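Local structure of type 3 secretion system pilotin (Salmonella typhimurium, 6XFJ) at residues 29-34 and 67-73; 49-53 and 75-79. The protein pilots the secretin InvG to the outer membrane during assembly of the SPI-1 type III secretion system, which injects effector proteins into host cells. All coordinates share one frame; numbering follows the deposited sequence.

Contact 1: 29-34 and 67-73; sequences QALTFF and SIYQTLL
One face of the F33 ring is covered by L72, whose CB stands 3.8 Å from the ring centroid and 11° off the normal, a CH-pi contact between two helices of the all-helical pilotin domain. F33 CD2 in turn lies over the centre of the F34 ring, F34 CD2 lies in plane at the F33 edge, and the Y69 ring has the backbone O of Q29 at its edge. With CG anti to the backbone N (chi1 173°), F33 reaches across to helix 68-80, and L72 CD1 packs against its CB and CG. F34 CE2 meets the same methyl. The helix segments run roughly parallel, 33° apart. S67 and Q70 close the start of helix 68-80 with a capping box: Q70 N donates to S67 OG (3.0 Å), and S67 N to Q70 OE1. Across the dimer interface, S67 OG is also hydrogen-bonded to N65 O of the second subunit, and Q29 NE2 donates to L66 O and K64 O of that subunit. Q29 OE1 takes a weak bond from Y69 N (3.5 Å) and a stronger one from a water (2.9 Å) that itself accepts from I68 N.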
loop_
_atom_site.group_PDB
_atom_site.type_symbol
_atom_site.label_atom_id
_atom_site.label_comp_id
_atom_site.label_asym_id
_atom_site.label_seq_id
_atom_site.Cartn_x
_atom_site.Cartn_y
_atom_site.Cartn_z
ATOM N N GLN B 29 -7.933 1.829 -3.065
ATOM C CA GLN B 29 -8.080 0.538 -2.365
ATOM C C GLN B 29 -9.027 0.698 -1.172
ATOM O O GLN B 29 -9.878 -0.170 -0.924
ATOM C CB GLN B 29 -6.714 0.089 -1.883
ATOM C CG GLN B 29 -5.878 -0.500 -3.013
ATOM C CD GLN B 29 -4.458 -0.790 -2.598
ATOM O OE1 GLN B 29 -4.151 -0.775 -1.415
ATOM N NE2 GLN B 29 -3.559 -1.073 -3.529
ATOM N N ALA B 30 -8.849 1.742 -0.386
ATOM C CA ALA B 30 -9.724 2.000 0.759
ATOM C C ALA B 30 -11.161 2.150 0.303
ATOM O O ALA B 30 -12.066 1.555 0.915
ATOM C CB ALA B 30 -9.257 3.219 1.517
ATOM N N LEU B 31 -11.394 2.920 -0.757
ATOM C CA LEU B 31 -12.774 3.096 -1.266
ATOM C C LEU B 31 -13.323 1.722 -1.678
ATOM O O LEU B 31 -14.501 1.420 -1.347
ATOM C CB LEU B 31 -12.778 4.095 -2.420
ATOM C CG LEU B 31 -14.165 4.378 -2.963
ATOM C CD1 LEU B 31 -15.085 4.959 -1.924
ATOM C CD2 LEU B 31 -14.089 5.332 -4.133
ATOM N N THR B 32 -12.540 0.896 -2.378
ATOM C CA THR B 32 -12.995 -0.458 -2.774
ATOM C C THR B 32 -13.444 -1.239 -1.544
ATOM O O THR B 32 -14.542 -1.821 -1.515
ATOM C CB THR B 32 -11.906 -1.219 -3.530
ATOM O OG1 THR B 32 -11.634 -0.481 -4.727
ATOM C CG2 THR B 32 -12.331 -2.623 -3.922
ATOM N N PHE B 33 -12.625 -1.237 -0.505
ATOM C CA PHE B 33 -12.934 -2.007 0.713
ATOM C C PHE B 33 -14.277 -1.537 1.277
ATOM O O PHE B 33 -15.137 -2.362 1.572
ATOM C CB PHE B 33 -11.824 -1.804 1.756
ATOM C CG PHE B 33 -12.229 -2.439 3.052
ATOM C CD1 PHE B 33 -12.055 -3.791 3.263
ATOM C CD2 PHE B 33 -12.924 -1.704 4.002
ATOM C CE1 PHE B 33 -12.507 -4.376 4.438
ATOM C CE2 PHE B 33 -13.346 -2.285 5.196
ATOM C CZ PHE B 33 -13.151 -3.618 5.381
ATOM N N PHE B 34 -14.482 -0.226 1.417
ATOM C CA PHE B 34 -15.717 0.285 2.069
ATOM C C PHE B 34 -16.935 0.062 1.179
ATOM O O PHE B 34 -17.971 -0.280 1.701
ATOM C CB PHE B 34 -15.526 1.724 2.536
ATOM C CG PHE B 34 -14.705 1.745 3.797
ATOM C CD1 PHE B 34 -15.224 1.251 4.987
ATOM C CD2 PHE B 34 -13.384 2.160 3.778
ATOM C CE1 PHE B 34 -14.460 1.230 6.152
ATOM C CE2 PHE B 34 -12.627 2.088 4.927
ATOM C CZ PHE B 34 -13.159 1.617 6.090
ATOM N N SER B 67 -0.868 -4.133 1.726
ATOM C CA SER B 67 -1.571 -2.930 1.252
ATOM C C SER B 67 -2.628 -2.456 2.215
ATOM O O SER B 67 -3.056 -3.211 3.114
ATOM C CB SER B 67 -2.180 -3.198 -0.098
ATOM O OG SER B 67 -3.286 -4.064 0.043
ATOM N N ILE B 68 -3.164 -1.241 2.026
ATOM C CA ILE B 68 -4.335 -0.811 2.830
ATOM C C ILE B 68 -5.486 -1.773 2.590
ATOM O O ILE B 68 -6.232 -2.029 3.511
ATOM C CB ILE B 68 -4.673 0.654 2.626
ATOM C CG1 ILE B 68 -5.533 1.132 3.793
ATOM C CG2 ILE B 68 -5.327 0.865 1.228
ATOM C CD1 ILE B 68 -5.801 2.592 3.751
ATOM N N TYR B 69 -5.703 -2.254 1.347
ATOM C CA TYR B 69 -6.834 -3.159 1.126
ATOM C C TYR B 69 -6.650 -4.399 2.014
ATOM O O TYR B 69 -7.576 -4.861 2.658
ATOM C CB TYR B 69 -6.945 -3.525 -0.367
ATOM C CG TYR B 69 -8.137 -4.409 -0.613
ATOM C CD1 TYR B 69 -9.413 -3.891 -0.825
ATOM C CD2 TYR B 69 -8.002 -5.780 -0.579
ATOM C CE1 TYR B 69 -10.525 -4.689 -0.926
ATOM C CE2 TYR B 69 -9.127 -6.592 -0.752
ATOM C CZ TYR B 69 -10.393 -6.053 -0.920
ATOM O OH TYR B 69 -11.474 -6.864 -1.098
ATOM N N GLN B 70 -5.468 -4.982 1.938
ATOM C CA GLN B 70 -5.168 -6.262 2.636
ATOM C C GLN B 70 -5.256 -6.063 4.163
ATOM O O GLN B 70 -5.739 -6.940 4.839
ATOM C CB GLN B 70 -3.767 -6.725 2.290
ATOM C CG GLN B 70 -3.688 -7.172 0.827
ATOM C CD GLN B 70 -2.321 -7.114 0.201
ATOM O OE1 GLN B 70 -1.336 -6.789 0.841
ATOM N NE2 GLN B 70 -2.236 -7.377 -1.122
ATOM N N THR B 71 -4.836 -4.894 4.643
ATOM C CA THR B 71 -4.874 -4.672 6.108
ATOM C C THR B 71 -6.257 -4.294 6.596
ATOM O O THR B 71 -6.623 -4.701 7.702
ATOM C CB THR B 71 -3.796 -3.697 6.509
ATOM O OG1 THR B 71 -3.911 -2.496 5.790
ATOM C CG2 THR B 71 -2.423 -4.307 6.315
ATOM N N LEU B 72 -7.047 -3.552 5.850
ATOM C CA LEU B 72 -8.484 -3.364 6.182
ATOM C C LEU B 72 -9.191 -4.719 6.219
ATOM O O LEU B 72 -9.992 -4.990 7.080
ATOM C CB LEU B 72 -9.148 -2.383 5.223
ATOM C CG LEU B 72 -8.793 -0.916 5.390
ATOM C CD1 LEU B 72 -9.228 -0.098 4.216
ATOM C CD2 LEU B 72 -9.406 -0.347 6.688
ATOM N N LEU B 73 -8.914 -5.540 5.199
ATOM C CA LEU B 73 -9.604 -6.842 5.106
ATOM C C LEU B 73 -9.185 -7.718 6.305
ATOM O O LEU B 73 -10.022 -8.354 6.891
ATOM C CB LEU B 73 -9.267 -7.503 3.777
ATOM C CG LEU B 73 -10.118 -8.709 3.402
ATOM C CD1 LEU B 73 -11.566 -8.357 3.210
ATOM C CD2 LEU B 73 -9.589 -9.337 2.140
HETATM O O HOH W 1 -1.886 0.445 -0.050
#

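Contact 2: 49-53 and 75-79; sequences QLMTE and AHERL
L79 lays its two methyl groups against helix 44-59, CD2 at 3.4 Å from E53 CG and CD1 at 3.7 Å from L50 N, in a helix-helix crossing of the all-helical pilotin domain. The axes of the two segments pass 8.8 Å apart at 113°, so the contact is confined to about one turn of each helix. At its other end A75 is the small residue that lets the backbones close in, with the CA atoms of E53 and A75 5.0 Å apart. The methyl of A75 touches E53 CB and, at 3.8 Å, L50 CD1. With CG anti to the backbone N (chi1 -179°), the L50 side chain stands out from helix 44-59 and places CD1 against both A75 CB and the backbone N of H76. Q49 adds its CB beside both methyls of L79.

Farther out, Y40 packs on both L50 and L79, and its OH is hydrogen-bonded to H76 ND1, while F54 covers A75. The polar margin is formed by E53 and R78. The bend of E53 at chi2 (-52°) sets OE1 beside R78 CB and CD; separately, OE2 forms a salt bridge with K56 of the same helix. R78 runs extended from CG to NE past E53 OE1, and its NH2 pairs with E60. The opposite charges of E53 and R78 probably attract across the gap, although E53 OE1 and R78 NH1 remain 4.9 Å apart. A water bridges the two side chains: it donates to E53 OE1 (2.6 Å) and to the backbone O of E53, and accepts from R78 NH1 at 2.8 Å.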
loop_
_atom_site.group_PDB
_atom_site.type_symbol
_atom_site.label_atom_id
_atom_site.label_comp_id
_atom_site.label_asym_id
_atom_site.label_seq_id
_atom_site.Cartn_x
_atom_site.Cartn_y
_atom_site.Cartn_z
ATOM N N GLN B 49 -14.660 -0.095 15.890
ATOM C CA GLN B 49 -14.050 -1.401 16.109
ATOM C C GLN B 49 -13.097 -1.715 14.962
ATOM O O GLN B 49 -12.024 -2.228 15.222
ATOM C CB GLN B 49 -15.056 -2.512 16.338
ATOM C CG GLN B 49 -15.843 -2.361 17.630
ATOM C CD GLN B 49 -16.815 -3.507 17.791
ATOM O OE1 GLN B 49 -16.569 -4.622 17.345
ATOM N NE2 GLN B 49 -17.937 -3.246 18.440
ATOM N N LEU B 50 -13.507 -1.464 13.719
ATOM C CA LEU B 50 -12.609 -1.747 12.593
ATOM C C LEU B 50 -11.333 -0.904 12.665
ATOM O O LEU B 50 -10.266 -1.439 12.422
ATOM C CB LEU B 50 -13.361 -1.483 11.290
ATOM C CG LEU B 50 -12.529 -1.770 10.058
ATOM C CD1 LEU B 50 -12.364 -3.247 9.880
ATOM C CD2 LEU B 50 -13.255 -1.153 8.864
ATOM N N MET B 51 -11.462 0.398 12.935
ATOM C CA MET B 51 -10.285 1.282 13.015
ATOM C C MET B 51 -9.351 0.808 14.164
ATOM O O MET B 51 -8.123 0.816 13.996
ATOM C CB MET B 51 -10.666 2.756 13.187
ATOM C CG MET B 51 -11.297 3.356 11.963
ATOM S SD MET B 51 -10.239 3.294 10.486
ATOM C CE MET B 51 -10.807 1.773 9.701
ATOM N N THR B 52 -9.873 0.377 15.316
ATOM C CA THR B 52 -9.009 -0.193 16.384
ATOM C C THR B 52 -8.270 -1.428 15.849
ATOM O O THR B 52 -7.007 -1.518 16.049
ATOM C CB THR B 52 -9.854 -0.593 17.591
ATOM O OG1 THR B 52 -10.427 0.628 18.060
ATOM C CG2 THR B 52 -9.064 -1.283 18.680
ATOM N N GLU B 53 -8.982 -2.347 15.170
ATOM C CA GLU B 53 -8.315 -3.590 14.706
ATOM C C GLU B 53 -7.305 -3.217 13.625
ATOM O O GLU B 53 -6.238 -3.811 13.573
ATOM C CB GLU B 53 -9.301 -4.629 14.193
ATOM C CG GLU B 53 -10.089 -5.403 15.187
ATOM C CD GLU B 53 -9.260 -6.059 16.269
ATOM O OE1 GLU B 53 -8.301 -6.800 15.970
ATOM O OE2 GLU B 53 -9.591 -5.839 17.405
ATOM N N ALA B 75 -8.282 -6.632 9.238
ATOM C CA ALA B 75 -8.964 -6.043 10.409
ATOM C C ALA B 75 -10.417 -6.526 10.464
ATOM O O ALA B 75 -10.867 -6.970 11.530
ATOM C CB ALA B 75 -8.853 -4.552 10.335
ATOM N N HIS B 76 -11.061 -6.543 9.297
ATOM C CA HIS B 76 -12.449 -7.001 9.210
ATOM C C HIS B 76 -12.508 -8.460 9.640
ATOM O O HIS B 76 -13.433 -8.843 10.368
ATOM C CB HIS B 76 -12.903 -6.778 7.788
ATOM C CG HIS B 76 -14.174 -7.434 7.443
ATOM N ND1 HIS B 76 -15.383 -7.006 7.917
ATOM C CD2 HIS B 76 -14.413 -8.466 6.587
ATOM C CE1 HIS B 76 -16.345 -7.761 7.382
ATOM N NE2 HIS B 76 -15.765 -8.688 6.589
ATOM N N GLU B 77 -11.641 -9.281 9.106
ATOM C CA GLU B 77 -11.661 -10.727 9.412
ATOM C C GLU B 77 -11.362 -10.988 10.871
ATOM O O GLU B 77 -11.937 -11.896 11.451
ATOM C CB GLU B 77 -10.679 -11.462 8.499
ATOM C CG GLU B 77 -11.115 -11.516 7.050
ATOM C CD GLU B 77 -10.234 -12.287 6.082
ATOM O OE1 GLU B 77 -9.599 -13.181 6.492
ATOM O OE2 GLU B 77 -10.307 -12.011 4.889
ATOM N N ARG B 78 -10.471 -10.194 11.456
ATOM C CA ARG B 78 -10.196 -10.362 12.886
ATOM C C ARG B 78 -11.488 -10.040 13.687
ATOM O O ARG B 78 -11.783 -10.741 14.687
ATOM C CB ARG B 78 -9.028 -9.500 13.370
ATOM C CG ARG B 78 -7.685 -9.953 12.823
ATOM C CD ARG B 78 -6.551 -9.053 13.288
ATOM N NE ARG B 78 -5.276 -9.471 12.736
ATOM C CZ ARG B 78 -4.090 -9.040 13.148
ATOM N NH1 ARG B 78 -4.020 -8.165 14.138
ATOM N NH2 ARG B 78 -2.997 -9.462 12.537
ATOM N N LEU B 79 -12.233 -9.003 13.305
ATOM C CA LEU B 79 -13.525 -8.694 13.949
ATOM C C LEU B 79 -14.461 -9.887 13.788
ATOM O O LEU B 79 -15.156 -10.201 14.751
ATOM C CB LEU B 79 -14.172 -7.464 13.327
ATOM C CG LEU B 79 -13.558 -6.137 13.732
ATOM C CD1 LEU B 79 -14.399 -4.982 13.211
ATOM C CD2 LEU B 79 -13.449 -6.054 15.246
HETATM O O HOH W 2 -6.073 -6.392 14.796
#

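How the contacts relate
Both contacts use helix 68-80: its first turns pack on helix 25-36 in contact 1, and its later turns cross helix 44-59 in contact 2. Their centres lie about 12 Å apart, and their segments alternate along the chain in the order 29-34, 49-53, 67-73, 75-79. The last helix thus ties two earlier ones into a single core. The two contacts meet directly where L50 CD2 packs on F33 CE2 and F34 CE1, each at 3.8 Å, and M51 CE reaches L72 CD2. Contact 1 lies nearer the chain centre and adjoins the second subunit extensively, whereas contact 2 is only partly buried and belongs mainly to the fold of one chain.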